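Local coordinates for PAN2-PAN3 deadenylation complex catalytic subunit pan2 (PDB 4CZW), which probably serves as the catalytic subunit of the poly(A)-nuclease deadenylation complex, shortening mRNA poly(A) tails from the 3' end with the help of divalent metal ions, at residues A[30-43]-A[359-371]. Numbering follows the deposited sequence.
Sequences FGFFNNTPYPGLEN and DRWHLFNDFSVRG
Phe-367, at the type II' turn of the beta hairpin 361-371, sets its ring against Phe-30 and Phe-33 of segment 30-43, forming an aromatic cluster in the USP-like domain, the predicted inactive scaffold of Pan2. A chi1 of 55°, with CG between the backbone N and the carbonyl carbon, carries the ring toward both. CB comes near Leu-41 O and Phe-30 CD1; CG and CD1 receive the edge of Phe-30 on one face in a T-shaped stack, centroids 5.3 Å apart. CE1, at the ring's edge, meets the face of Phe-33, 3.7 Å from its CD1, making a second T-shaped pair. CD2 approaches Glu-42 CA, while CE2 lies 3.4 Å from Asn-43 OD1. The same amide's ND2 donates to Asp-366 OD2 from above the carboxylate plane and also bonds Cys-16 O.

Farther along the hairpin, Val-369 N donates to Phe-33 O (3.1 Å), and Val-369 CB lies 3.3 Å from Asn-34 OD1. That oxygen accepts from Thr-36 N, an Asx turn, and from Thr-36 OG1 on an in-plane lone pair, while Asn-34 ND2 reaches Tyr-38 O and Pro-98 O. At Asn-34 a leucine would probably leave Thr-36 N and OG1 without this acceptor and both carbonyls without this donor. Tyr-38 turns its edge to the face of His-362, and its OH, also bonded to Glu-352, accepts from Arg-360 NH2 at 3.0 Å, lying in the guanidinium plane.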
loop_
_atom_site.group_PDB
_atom_site.type_symbol
_atom_site.label_atom_id
_atom_site.label_comp_id
_atom_site.label_asym_id
_atom_site.label_seq_id
_atom_site.Cartn_x
_atom_site.Cartn_y
_atom_site.Cartn_z
ATOM N N PHE A 30 15.298 -0.818 13.398
ATOM C CA PHE A 30 14.021 -1.428 13.046
ATOM C C PHE A 30 14.101 -2.953 13.085
ATOM O O PHE A 30 13.096 -3.629 13.318
ATOM C CB PHE A 30 13.566 -0.970 11.658
ATOM C CG PHE A 30 13.064 0.447 11.614
ATOM C CD1 PHE A 30 11.822 0.770 12.139
ATOM C CD2 PHE A 30 13.818 1.450 11.024
ATOM C CE1 PHE A 30 11.351 2.070 12.092
ATOM C CE2 PHE A 30 13.350 2.750 10.974
ATOM C CZ PHE A 30 12.116 3.060 11.508
ATOM N N GLY A 31 15.297 -3.488 12.850
ATOM C CA GLY A 31 15.504 -4.926 12.824
ATOM C C GLY A 31 15.269 -5.592 14.166
ATOM O O GLY A 31 15.111 -6.809 14.246
ATOM N N PHE A 32 15.247 -4.788 15.224
ATOM C CA PHE A 32 14.990 -5.288 16.568
ATOM C C PHE A 32 13.530 -5.692 16.744
ATOM O O PHE A 32 13.210 -6.577 17.537
ATOM C CB PHE A 32 15.376 -4.230 17.606
ATOM C CG PHE A 32 15.006 -4.595 19.017
ATOM C CD1 PHE A 32 15.787 -5.475 19.747
ATOM C CD2 PHE A 32 13.883 -4.048 19.615
ATOM C CE1 PHE A 32 15.449 -5.809 21.043
ATOM C CE2 PHE A 32 13.539 -4.379 20.912
ATOM C CZ PHE A 32 14.324 -5.261 21.627
ATOM N N PHE A 33 12.645 -5.045 15.993
ATOM C CA PHE A 33 11.210 -5.249 16.157
ATOM C C PHE A 33 10.635 -6.245 15.152
ATOM O O PHE A 33 9.468 -6.626 15.246
ATOM C CB PHE A 33 10.473 -3.912 16.041
ATOM C CG PHE A 33 10.881 -2.898 17.074
ATOM C CD1 PHE A 33 11.935 -2.030 16.836
ATOM C CD2 PHE A 33 10.209 -2.811 18.284
ATOM C CE1 PHE A 33 12.312 -1.098 17.781
ATOM C CE2 PHE A 33 10.583 -1.878 19.234
ATOM C CZ PHE A 33 11.635 -1.022 18.981
ATOM N N ASN A 34 11.454 -6.672 14.196
ATOM C CA ASN A 34 10.996 -7.599 13.165
ATOM C C ASN A 34 12.098 -8.551 12.701
ATOM O O ASN A 34 13.093 -8.127 12.115
ATOM C CB ASN A 34 10.434 -6.819 11.971
ATOM C CG ASN A 34 9.851 -7.722 10.899
ATOM O OD1 ASN A 34 9.584 -8.901 11.135
ATOM N ND2 ASN A 34 9.645 -7.167 9.709
ATOM N N ASN A 35 11.906 -9.840 12.969
ATOM C CA ASN A 35 12.843 -10.874 12.540
ATOM C C ASN A 35 12.233 -11.775 11.469
ATOM O O ASN A 35 12.740 -12.866 11.196
ATOM C CB ASN A 35 13.291 -11.719 13.737
ATOM C CG ASN A 35 13.912 -10.885 14.843
ATOM O OD1 ASN A 35 14.619 -9.911 14.583
ATOM N ND2 ASN A 35 13.646 -11.266 16.087
ATOM N N THR A 36 11.145 -11.305 10.865
ATOM C CA THR A 36 10.394 -12.083 9.886
ATOM C C THR A 36 10.607 -11.540 8.473
ATOM O O THR A 36 10.995 -10.385 8.305
ATOM C CB THR A 36 8.885 -12.078 10.213
ATOM O OG1 THR A 36 8.314 -10.820 9.833
ATOM C CG2 THR A 36 8.659 -12.310 11.698
ATOM N N PRO A 37 10.358 -12.375 7.448
ATOM C CA PRO A 37 10.443 -11.901 6.060
ATOM C C PRO A 37 9.261 -11.022 5.650
ATOM O O PRO A 37 9.142 -10.664 4.478
ATOM C CB PRO A 37 10.454 -13.201 5.249
ATOM C CG PRO A 37 9.749 -14.186 6.117
ATOM C CD PRO A 37 10.163 -13.834 7.517
ATOM N N TYR A 38 8.401 -10.683 6.605
ATOM C CA TYR A 38 7.242 -9.841 6.335
ATOM C C TYR A 38 7.404 -8.478 6.999
ATOM O O TYR A 38 7.230 -8.347 8.211
ATOM C CB TYR A 38 5.962 -10.523 6.816
ATOM C CG TYR A 38 5.826 -11.951 6.337
ATOM C CD1 TYR A 38 5.412 -12.233 5.043
ATOM C CD2 TYR A 38 6.116 -13.016 7.180
ATOM C CE1 TYR A 38 5.288 -13.536 4.600
ATOM C CE2 TYR A 38 5.995 -14.323 6.747
ATOM C CZ TYR A 38 5.582 -14.576 5.456
ATOM O OH TYR A 38 5.460 -15.876 5.020
ATOM N N PRO A 39 7.739 -7.456 6.199
ATOM C CA PRO A 39 8.012 -6.106 6.702
ATOM C C PRO A 39 6.777 -5.423 7.275
ATOM O O PRO A 39 5.658 -5.695 6.838
ATOM C CB PRO A 39 8.512 -5.366 5.459
ATOM C CG PRO A 39 7.884 -6.089 4.319
ATOM C CD PRO A 39 7.854 -7.531 4.732
ATOM N N GLY A 40 6.988 -4.546 8.250
ATOM C CA GLY A 40 5.908 -3.763 8.823
ATOM C C GLY A 40 5.935 -2.343 8.292
ATOM O O GLY A 40 6.776 -2.004 7.459
ATOM N N LEU A 41 5.019 -1.510 8.773
ATOM C CA LEU A 41 4.940 -0.125 8.320
ATOM C C LEU A 41 5.218 0.851 9.458
ATOM O O LEU A 41 4.716 0.687 10.568
ATOM C CB LEU A 41 3.567 0.156 7.705
ATOM C CG LEU A 41 3.251 -0.594 6.409
ATOM C CD1 LEU A 41 1.803 -0.383 6.000
ATOM C CD2 LEU A 41 4.189 -0.154 5.295
ATOM N N GLU A 42 6.023 1.869 9.170
ATOM C CA GLU A 42 6.408 2.860 10.170
ATOM C C GLU A 42 5.232 3.776 10.514
ATOM O O GLU A 42 4.383 4.050 9.666
ATOM C CB GLU A 42 7.605 3.671 9.670
ATOM C CG GLU A 42 8.807 2.807 9.316
ATOM C CD GLU A 42 9.919 3.582 8.638
ATOM O OE1 GLU A 42 9.817 4.824 8.554
ATOM O OE2 GLU A 42 10.895 2.946 8.186
ATOM N N ASN A 43 5.190 4.245 11.758
ATOM C CA ASN A 43 4.016 4.947 12.274
ATOM C C ASN A 43 4.237 6.416 12.631
ATOM O O ASN A 43 3.485 6.981 13.426
ATOM C CB ASN A 43 3.484 4.217 13.511
ATOM C CG ASN A 43 4.543 4.038 14.584
ATOM O OD1 ASN A 43 5.663 4.530 14.460
ATOM N ND2 ASN A 43 4.188 3.328 15.650
ATOM N N ASP A 359 -1.769 -22.527 8.800
ATOM C CA ASP A 359 -1.813 -21.505 9.839
ATOM C C ASP A 359 -0.512 -20.712 9.897
ATOM O O ASP A 359 0.467 -21.145 10.505
ATOM C CB ASP A 359 -2.106 -22.137 11.200
ATOM C CG ASP A 359 -3.487 -22.757 11.268
ATOM O OD1 ASP A 359 -4.408 -22.232 10.607
ATOM O OD2 ASP A 359 -3.653 -23.769 11.983
ATOM N N ARG A 360 -0.511 -19.547 9.256
ATOM C CA ARG A 360 0.657 -18.677 9.238
ATOM C C ARG A 360 0.279 -17.261 9.663
ATOM O O ARG A 360 0.565 -16.294 8.959
ATOM C CB ARG A 360 1.293 -18.662 7.848
ATOM C CG ARG A 360 1.694 -20.037 7.335
ATOM C CD ARG A 360 2.371 -19.945 5.978
ATOM N NE ARG A 360 3.525 -19.053 6.010
ATOM C CZ ARG A 360 4.743 -19.421 6.393
ATOM N NH1 ARG A 360 4.970 -20.669 6.779
ATOM N NH2 ARG A 360 5.735 -18.541 6.390
ATOM N N TRP A 361 -0.365 -17.150 10.820
ATOM C CA TRP A 361 -0.833 -15.861 11.319
ATOM C C TRP A 361 0.305 -15.011 11.873
ATOM O O TRP A 361 1.196 -15.515 12.559
ATOM C CB TRP A 361 -1.902 -16.070 12.393
ATOM C CG TRP A 361 -3.140 -16.735 11.876
ATOM C CD1 TRP A 361 -3.373 -18.077 11.788
ATOM C CD2 TRP A 361 -4.315 -16.089 11.371
ATOM N NE1 TRP A 361 -4.622 -18.306 11.262
ATOM C CE2 TRP A 361 -5.219 -17.103 10.997
ATOM C CE3 TRP A 361 -4.689 -14.753 11.200
ATOM C CZ2 TRP A 361 -6.475 -16.821 10.461
ATOM C CZ3 TRP A 361 -5.936 -14.476 10.669
ATOM C CH2 TRP A 361 -6.814 -15.506 10.305
ATOM N N HIS A 362 0.264 -13.717 11.571
ATOM C CA HIS A 362 1.273 -12.782 12.055
ATOM C C HIS A 362 0.643 -11.517 12.629
ATOM O O HIS A 362 -0.395 -11.056 12.154
ATOM C CB HIS A 362 2.243 -12.406 10.933
ATOM C CG HIS A 362 3.203 -13.496 10.573
ATOM N ND1 HIS A 362 2.834 -14.602 9.839
ATOM C CD2 HIS A 362 4.520 -13.649 10.848
ATOM C CE1 HIS A 362 3.884 -15.389 9.676
ATOM N NE2 HIS A 362 4.919 -14.833 10.279
ATOM N N LEU A 363 1.283 -10.960 13.651
ATOM C CA LEU A 363 0.844 -9.704 14.241
ATOM C C LEU A 363 1.613 -8.530 13.644
ATOM O O LEU A 363 2.830 -8.434 13.798
ATOM C CB LEU A 363 1.020 -9.731 15.760
ATOM C CG LEU A 363 0.861 -8.394 16.488
ATOM C CD1 LEU A 363 -0.534 -7.824 16.286
ATOM C CD2 LEU A 363 1.175 -8.548 17.969
ATOM N N PHE A 364 0.898 -7.644 12.960
ATOM C CA PHE A 364 1.517 -6.467 12.365
ATOM C C PHE A 364 1.238 -5.217 13.192
ATOM O O PHE A 364 0.361 -4.420 12.855
ATOM C CB PHE A 364 1.030 -6.267 10.928
ATOM C CG PHE A 364 1.537 -7.304 9.966
ATOM C CD1 PHE A 364 2.748 -7.129 9.317
ATOM C CD2 PHE A 364 0.802 -8.449 9.709
ATOM C CE1 PHE A 364 3.219 -8.081 8.430
ATOM C CE2 PHE A 364 1.268 -9.403 8.823
ATOM C CZ PHE A 364 2.477 -9.218 8.183
ATOM N N ASN A 365 1.982 -5.058 14.282
ATOM C CA ASN A 365 1.899 -3.855 15.099
ATOM C C ASN A 365 2.858 -2.801 14.566
ATOM O O ASN A 365 3.964 -2.638 15.083
ATOM C CB ASN A 365 2.206 -4.175 16.564
ATOM C CG ASN A 365 2.028 -2.974 17.476
ATOM O OD1 ASN A 365 1.505 -1.937 17.066
ATOM N ND2 ASN A 365 2.457 -3.114 18.724
ATOM N N ASP A 366 2.419 -2.095 13.526
ATOM C CA ASP A 366 3.258 -1.143 12.803
ATOM C C ASP A 366 4.532 -1.822 12.300
ATOM O O ASP A 366 4.461 -2.792 11.547
ATOM C CB ASP A 366 3.592 0.067 13.681
ATOM C CG ASP A 366 2.398 0.979 13.890
ATOM O OD1 ASP A 366 1.681 1.256 12.905
ATOM O OD2 ASP A 366 2.170 1.416 15.037
ATOM N N PHE A 367 5.691 -1.320 12.715
ATOM C CA PHE A 367 6.954 -1.897 12.262
ATOM C C PHE A 367 7.401 -3.046 13.161
ATOM O O PHE A 367 8.480 -3.609 12.975
ATOM C CB PHE A 367 8.046 -0.824 12.178
ATOM C CG PHE A 367 8.250 -0.051 13.451
ATOM C CD1 PHE A 367 9.148 -0.492 14.410
ATOM C CD2 PHE A 367 7.561 1.129 13.678
ATOM C CE1 PHE A 367 9.343 0.220 15.578
ATOM C CE2 PHE A 367 7.752 1.846 14.844
ATOM C CZ PHE A 367 8.646 1.393 15.793
ATOM N N SER A 368 6.565 -3.394 14.134
ATOM C CA SER A 368 6.823 -4.553 14.981
ATOM C C SER A 368 6.028 -5.755 14.481
ATOM O O SER A 368 4.808 -5.817 14.645
ATOM C CB SER A 368 6.473 -4.250 16.438
ATOM O OG SER A 368 6.717 -5.374 17.266
ATOM N N VAL A 369 6.724 -6.707 13.869
ATOM C CA VAL A 369 6.079 -7.875 13.280
ATOM C C VAL A 369 6.451 -9.152 14.027
ATOM O O VAL A 369 7.622 -9.384 14.330
ATOM C CB VAL A 369 6.456 -8.026 11.796
ATOM C CG1 VAL A 369 5.741 -9.218 11.178
ATOM C CG2 VAL A 369 6.131 -6.749 11.039
ATOM N N ARG A 370 5.451 -9.977 14.317
ATOM C CA ARG A 370 5.666 -11.198 15.083
ATOM C C ARG A 370 4.711 -12.299 14.638
ATOM O O ARG A 370 3.559 -12.027 14.299
ATOM C CB ARG A 370 5.488 -10.918 16.574
ATOM C CG ARG A 370 6.585 -11.475 17.461
ATOM C CD ARG A 370 6.554 -10.807 18.826
ATOM N NE ARG A 370 7.705 -9.935 19.040
ATOM C CZ ARG A 370 7.805 -8.695 18.569
ATOM N NH1 ARG A 370 6.821 -8.175 17.848
ATOM N NH2 ARG A 370 8.892 -7.976 18.815
ATOM N N GLY A 371 5.194 -13.539 14.637
ATOM C CA GLY A 371 4.357 -14.677 14.304
ATOM C C GLY A 371 3.519 -15.101 15.494
ATOM O O GLY A 371 4.000 -15.111 16.628
HETATM O O HOH W 1 10.269 -10.263 15.149
#